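Local coordinates for factor H binding protein (PDB 3QZ0), which probably binds human complement factor H at the surface of the oral spirochaete Treponema denticola, to which it is thought to be anchored as a lipoprotein, at residues I65-P70 / K85-K90; F29-E34 / T78-L83. All blocks are in the same frame, centred on the assembly; numbering follows the deposited sequence.

Interaction 1: residues I65-P70 / K85-K90; sequences IVDKKP and KRFIPK
Arg86 grips Asp67 side-on, one nitrogen to each carboxylate oxygen, in a buried salt bridge. NE of Arg86 donates to OD1 of Asp67 at 2.8 Å, and NH2 of Arg86 reaches the syn lone pair of Asp67 OD2 at 2.9 Å with an almost straight bond (171°). The guanidinium and carboxylate planes are only 27° apart. Arg86 can reach this far because its chain runs extended from CG to NE. CB of Lys69 lies over one face of the guanidinium and CZ of Phe87 over the other, both toward the rim, while CG of Arg86 sits above the centre of the Phe87 ring. OD1 of Asp67 also accepts from the backbone N of Lys69 (2.8 Å), an Asx turn whose donor comes from the opposite face of the carboxylate to NE. This second bond probably helps to hold the carboxylate in place and ties down the chain as it leaves the strand.

Behind the ion pair stands a short antiparallel ladder. Val66 and Ile88 form the hydrogen-bonded pair, with both N-to-O bonds close to straight, and the N of Lys68 donates to the O of Arg86 at 2.8 Å. On the face of Ile65, Asp67 and Phe87, CG2 of Ile65 touches CB of Phe87 at 3.7 Å. On the face of Val66 and Ile88, CG1 of Ile88 is met by CG of Lys68 from the loop beyond the strand.

Further out, Thr72 O and Ser73 O bind NH2 and NH1 of Arg86. Around the two-stranded antiparallel sheet, Ile65 and Phe87 meet helix 20-37, while Ile65, Asp67 and Arg86 meet helix 44-59.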
loop_
_atom_site.group_PDB
_atom_site.type_symbol
_atom_site.label_atom_id
_atom_site.label_comp_id
_atom_site.label_asym_id
_atom_site.label_seq_id
_atom_site.Cartn_x
_atom_site.Cartn_y
_atom_site.Cartn_z
ATOM N N ILE A 65 2.035 -1.225 -6.621
ATOM C CA ILE A 65 0.868 -1.434 -5.783
ATOM C C ILE A 65 -0.304 -0.735 -6.447
ATOM O O ILE A 65 -0.192 0.433 -6.826
ATOM C CB ILE A 65 1.108 -0.836 -4.397
ATOM C CG1 ILE A 65 2.206 -1.641 -3.691
ATOM C CG2 ILE A 65 -0.176 -0.812 -3.586
ATOM C CD1 ILE A 65 2.639 -1.089 -2.364
ATOM N N VAL A 66 -1.416 -1.454 -6.599
ATOM C CA VAL A 66 -2.585 -0.926 -7.279
ATOM C C VAL A 66 -3.719 -0.712 -6.282
ATOM O O VAL A 66 -4.048 -1.609 -5.529
ATOM C CB VAL A 66 -3.056 -1.888 -8.391
ATOM C CG1 VAL A 66 -4.315 -1.362 -9.051
ATOM C CG2 VAL A 66 -1.942 -2.087 -9.425
ATOM N N ASP A 67 -4.303 0.482 -6.272
ATOM C CA ASP A 67 -5.419 0.760 -5.371
ATOM C C ASP A 67 -6.707 0.281 -6.039
ATOM O O ASP A 67 -7.093 0.785 -7.092
ATOM C CB ASP A 67 -5.509 2.269 -5.090
ATOM C CG ASP A 67 -6.533 2.606 -4.016
ATOM O OD1 ASP A 67 -7.300 1.702 -3.611
ATOM O OD2 ASP A 67 -6.551 3.774 -3.570
ATOM N N LYS A 68 -7.365 -0.702 -5.436
ATOM C CA LYS A 68 -8.592 -1.234 -6.002
ATOM C C LYS A 68 -9.806 -0.385 -5.669
ATOM O O LYS A 68 -10.892 -0.632 -6.197
ATOM C CB LYS A 68 -8.816 -2.678 -5.553
ATOM C CG LYS A 68 -7.823 -3.658 -6.168
ATOM C CD LYS A 68 -7.772 -3.512 -7.686
ATOM C CE LYS A 68 -6.908 -4.591 -8.328
ATOM N NZ LYS A 68 -6.710 -4.358 -9.788
ATOM N N LYS A 69 -9.629 0.608 -4.798
ATOM C CA LYS A 69 -10.692 1.583 -4.506
ATOM C C LYS A 69 -10.157 2.987 -4.750
ATOM O O LYS A 69 -10.090 3.814 -3.828
ATOM C CB LYS A 69 -11.171 1.439 -3.061
ATOM C CG LYS A 69 -11.678 0.037 -2.734
ATOM C CD LYS A 69 -12.192 -0.056 -1.300
ATOM C CE LYS A 69 -12.779 -1.437 -1.014
ATOM N NZ LYS A 69 -13.378 -1.527 0.352
ATOM N N PRO A 70 -9.739 3.256 -5.992
ATOM C CA PRO A 70 -9.021 4.501 -6.271
ATOM C C PRO A 70 -9.846 5.748 -5.972
ATOM O O PRO A 70 -11.058 5.770 -6.217
ATOM C CB PRO A 70 -8.718 4.405 -7.774
ATOM C CG PRO A 70 -9.708 3.429 -8.313
ATOM C CD PRO A 70 -9.940 2.443 -7.205
ATOM N N LYS A 85 -6.338 -6.300 0.917
ATOM C CA LYS A 85 -7.395 -6.551 -0.048
ATOM C C LYS A 85 -7.605 -5.348 -0.962
ATOM O O LYS A 85 -8.126 -5.485 -2.066
ATOM C CB LYS A 85 -8.716 -6.895 0.648
ATOM C CG LYS A 85 -8.694 -8.195 1.442
ATOM C CD LYS A 85 -10.111 -8.586 1.857
ATOM C CE LYS A 85 -10.120 -9.779 2.802
ATOM N NZ LYS A 85 -9.574 -9.430 4.146
ATOM N N ARG A 86 -7.203 -4.173 -0.498
ATOM C CA ARG A 86 -7.409 -2.955 -1.283
ATOM C C ARG A 86 -6.185 -2.567 -2.104
ATOM O O ARG A 86 -6.301 -2.158 -3.261
ATOM C CB ARG A 86 -7.802 -1.793 -0.374
ATOM C CG ARG A 86 -7.781 -0.458 -1.089
ATOM C CD ARG A 86 -8.323 0.665 -0.237
ATOM N NE ARG A 86 -8.095 1.934 -0.920
ATOM C CZ ARG A 86 -8.461 3.121 -0.454
ATOM N NH1 ARG A 86 -9.095 3.220 0.709
ATOM N NH2 ARG A 86 -8.179 4.204 -1.163
ATOM N N PHE A 87 -5.012 -2.672 -1.490
ATOM C CA PHE A 87 -3.777 -2.251 -2.131
ATOM C C PHE A 87 -3.023 -3.497 -2.565
ATOM O O PHE A 87 -2.342 -4.132 -1.759
ATOM C CB PHE A 87 -2.950 -1.408 -1.169
ATOM C CG PHE A 87 -3.624 -0.117 -0.778
ATOM C CD1 PHE A 87 -3.701 0.937 -1.680
ATOM C CD2 PHE A 87 -4.202 0.033 0.475
ATOM C CE1 PHE A 87 -4.326 2.126 -1.329
ATOM C CE2 PHE A 87 -4.824 1.208 0.836
ATOM C CZ PHE A 87 -4.888 2.265 -0.072
ATOM N N ILE A 88 -3.167 -3.838 -3.842
ATOM C CA ILE A 88 -2.728 -5.128 -4.361
ATOM C C ILE A 88 -1.416 -4.993 -5.111
ATOM O O ILE A 88 -1.283 -4.132 -5.981
ATOM C CB ILE A 88 -3.766 -5.703 -5.341
ATOM C CG1 ILE A 88 -5.153 -5.718 -4.701
ATOM C CG2 ILE A 88 -3.371 -7.113 -5.769
ATOM C CD1 ILE A 88 -5.259 -6.683 -3.562
ATOM N N PRO A 89 -0.439 -5.849 -4.786
ATOM C CA PRO A 89 0.859 -5.760 -5.463
ATOM C C PRO A 89 0.896 -6.593 -6.731
ATOM O O PRO A 89 0.383 -7.711 -6.745
ATOM C CB PRO A 89 1.824 -6.327 -4.419
ATOM C CG PRO A 89 0.999 -7.353 -3.685
ATOM C CD PRO A 89 -0.435 -6.838 -3.692
ATOM N N LYS A 90 1.504 -6.048 -7.781
ATOM C CA LYS A 90 1.617 -6.740 -9.055
ATOM C C LYS A 90 3.025 -6.551 -9.610
ATOM O O LYS A 90 3.554 -5.444 -9.589
ATOM C CB LYS A 90 0.602 -6.177 -10.057
ATOM C CG LYS A 90 -0.848 -6.158 -9.570
ATOM C CD LYS A 90 -1.803 -5.757 -10.689
ATOM C CE LYS A 90 -3.250 -5.722 -10.211
ATOM N NZ LYS A 90 -3.711 -7.050 -9.711
#

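Interaction 2: residues F29-E34 / T78-L83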
loop_
_atom_site.group_PDB
_atom_site.type_symbol
_atom_site.label_atom_id
_atom_site.label_comp_id
_atom_site.label_asym_id
_atom_site.label_seq_id
_atom_site.Cartn_x
_atom_site.Cartn_y
_atom_site.Cartn_z
ATOM N N PHE A 29 5.432 -1.609 3.825
ATOM C CA PHE A 29 4.454 -0.569 3.517
ATOM C C PHE A 29 3.114 -0.822 4.208
ATOM O O PHE A 29 2.575 0.065 4.886
ATOM C CB PHE A 29 4.254 -0.480 2.005
ATOM C CG PHE A 29 3.042 0.302 1.611
ATOM C CD1 PHE A 29 2.990 1.667 1.828
ATOM C CD2 PHE A 29 1.961 -0.328 1.047
ATOM C CE1 PHE A 29 1.867 2.389 1.477
ATOM C CE2 PHE A 29 0.831 0.396 0.693
ATOM C CZ PHE A 29 0.795 1.750 0.913
ATOM N N ILE A 30 2.571 -2.025 4.040
ATOM C CA ILE A 30 1.274 -2.355 4.630
ATOM C C ILE A 30 1.327 -2.145 6.151
ATOM O O ILE A 30 0.414 -1.566 6.737
ATOM C CB ILE A 30 0.837 -3.809 4.296
ATOM C CG1 ILE A 30 0.513 -3.958 2.803
ATOM C CG2 ILE A 30 -0.341 -4.248 5.167
ATOM C CD1 ILE A 30 -0.763 -3.230 2.346
ATOM N N ASN A 31 2.395 -2.615 6.788
ATOM C CA ASN A 31 2.527 -2.471 8.236
ATOM C C ASN A 31 2.669 -1.025 8.684
ATOM O O ASN A 31 2.072 -0.613 9.688
ATOM C CB ASN A 31 3.683 -3.326 8.764
ATOM C CG ASN A 31 3.409 -4.812 8.618
ATOM O OD1 ASN A 31 2.253 -5.233 8.569
ATOM N ND2 ASN A 31 4.468 -5.610 8.531
ATOM N N ALA A 32 3.455 -0.255 7.941
ATOM C CA ALA A 32 3.590 1.174 8.212
ATOM C C ALA A 32 2.251 1.893 8.055
ATOM O O ALA A 32 1.902 2.732 8.879
ATOM C CB ALA A 32 4.627 1.802 7.293
ATOM N N LEU A 33 1.513 1.569 6.993
ATOM C CA LEU A 33 0.207 2.189 6.760
ATOM C C LEU A 33 -0.760 1.852 7.896
ATOM O O LEU A 33 -1.430 2.737 8.449
ATOM C CB LEU A 33 -0.360 1.726 5.413
ATOM C CG LEU A 33 -1.704 2.303 4.978
ATOM C CD1 LEU A 33 -1.709 3.815 5.173
ATOM C CD2 LEU A 33 -1.902 1.961 3.522
ATOM N N GLU A 34 -0.813 0.579 8.272
ATOM C CA GLU A 34 -1.678 0.188 9.385
ATOM C C GLU A 34 -1.327 1.008 10.620
ATOM O O GLU A 34 -2.207 1.509 11.322
ATOM C CB GLU A 34 -1.541 -1.305 9.684
ATOM C CG GLU A 34 -2.365 -1.775 10.882
ATOM C CD GLU A 34 -2.088 -3.229 11.227
ATOM O OE1 GLU A 34 -0.921 -3.563 11.506
ATOM O OE2 GLU A 34 -3.029 -4.041 11.188
ATOM N N THR A 78 -8.230 0.920 10.234
ATOM C CA THR A 78 -8.189 -0.100 9.197
ATOM C C THR A 78 -6.951 -0.986 9.385
ATOM O O THR A 78 -5.829 -0.491 9.539
ATOM C CB THR A 78 -8.191 0.516 7.783
ATOM O OG1 THR A 78 -9.343 1.358 7.624
ATOM C CG2 THR A 78 -8.225 -0.577 6.729
ATOM N N LYS A 79 -7.162 -2.300 9.377
ATOM C CA LYS A 79 -6.097 -3.242 9.717
ATOM C C LYS A 79 -5.409 -3.805 8.483
ATOM O O LYS A 79 -5.922 -3.708 7.369
ATOM C CB LYS A 79 -6.662 -4.402 10.545
ATOM C CG LYS A 79 -7.430 -3.963 11.778
ATOM C CD LYS A 79 -6.512 -3.264 12.769
ATOM C CE LYS A 79 -5.565 -4.252 13.433
ATOM N NZ LYS A 79 -4.621 -3.587 14.380
ATOM N N ALA A 80 -4.258 -4.424 8.700
ATOM C CA ALA A 80 -3.439 -4.934 7.606
ATOM C C ALA A 80 -4.206 -5.841 6.651
ATOM O O ALA A 80 -4.019 -5.762 5.450
ATOM C CB ALA A 80 -2.199 -5.645 8.152
ATOM N N ALA A 81 -5.062 -6.712 7.183
ATOM C CA ALA A 81 -5.801 -7.641 6.328
ATOM C C ALA A 81 -6.675 -6.908 5.310
ATOM O O ALA A 81 -6.723 -7.270 4.135
ATOM C CB ALA A 81 -6.642 -8.585 7.171
ATOM N N ALA A 82 -7.374 -5.878 5.768
ATOM C CA ALA A 82 -8.217 -5.088 4.887
ATOM C C ALA A 82 -7.356 -4.313 3.901
ATOM O O ALA A 82 -7.717 -4.161 2.736
ATOM C CB ALA A 82 -9.081 -4.139 5.694
ATOM N N LEU A 83 -6.219 -3.817 4.375
ATOM C CA LEU A 83 -5.334 -3.033 3.520
ATOM C C LEU A 83 -4.809 -3.880 2.363
ATOM O O LEU A 83 -4.684 -3.399 1.241
ATOM C CB LEU A 83 -4.179 -2.441 4.328
ATOM C CG LEU A 83 -4.576 -1.365 5.338
ATOM C CD1 LEU A 83 -3.391 -0.994 6.223
ATOM C CD2 LEU A 83 -5.113 -0.126 4.594
HETATM O O HOH W 1 -4.949 0.866 11.873
#
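Glu34 and Ala80 make the one direct hydrogen bond between these segments: the backbone N of Ala80 donates to OE2 of Glu34 at 2.8 Å, coming from above the carboxylate plane, 53° out of it. Glu34 gets there with CG anti to its backbone N (chi1 177°) and an extended chain beyond, which carries the carboxylate across to the start of helix 80-86. The same OE2 takes a long salt bridge from NZ of Lys79 (3.6 Å), whose chain folds back at chi2 and chi3 until its CE also lies against the oxygen.

A second polar link passes through water. One molecule donates to both the O of Glu34 and the O of Thr78, at 2.9 and 2.8 Å, and so joins the two backbones. Lys79 is the N-cap residue of helix 80-86, and a carboxylate on the first-turn N-H of Ala80 is well placed to interact favourably with the helix dipole; here the acid comes from another helix, 20-37, within an alpha-beta fold.

The remaining contacts are apolar. CG2 of Ile30 meets CB of Ala80 at 3.8 Å, and CD1 of Ile30 packs on CB of Leu83, the two side chains running antiparallel as they pass. CD1 of Leu83 reaches CG of Leu33 (3.9 Å) and presses along the backbone of Glu34. Leu33 continues inward to Met50 of helix 44-59 and to Ile42 and Ile74 in loops.

Overall arrangement
From the N terminus, helix 20-37 comes first and supplies residues 29-34; helix 44-59 and strand 63-67 follow, and the chain then runs through a long loop to residues 78-83. Interaction 2 closes there, across 43 intervening residues. Interaction 1 opens inside that span, at 65-70, and closes beyond it at 85-90 with only 14 residues between its segments, so the two cross rather than nest. Helix 80-86 serves both: its start is tied to helix 20-37, its end runs into the strand paired with 63-67. Their centres lie about 12 Å apart, and they touch where Phe29 packs on Ile65 and Leu33 on Phe87, joining helix to sheet.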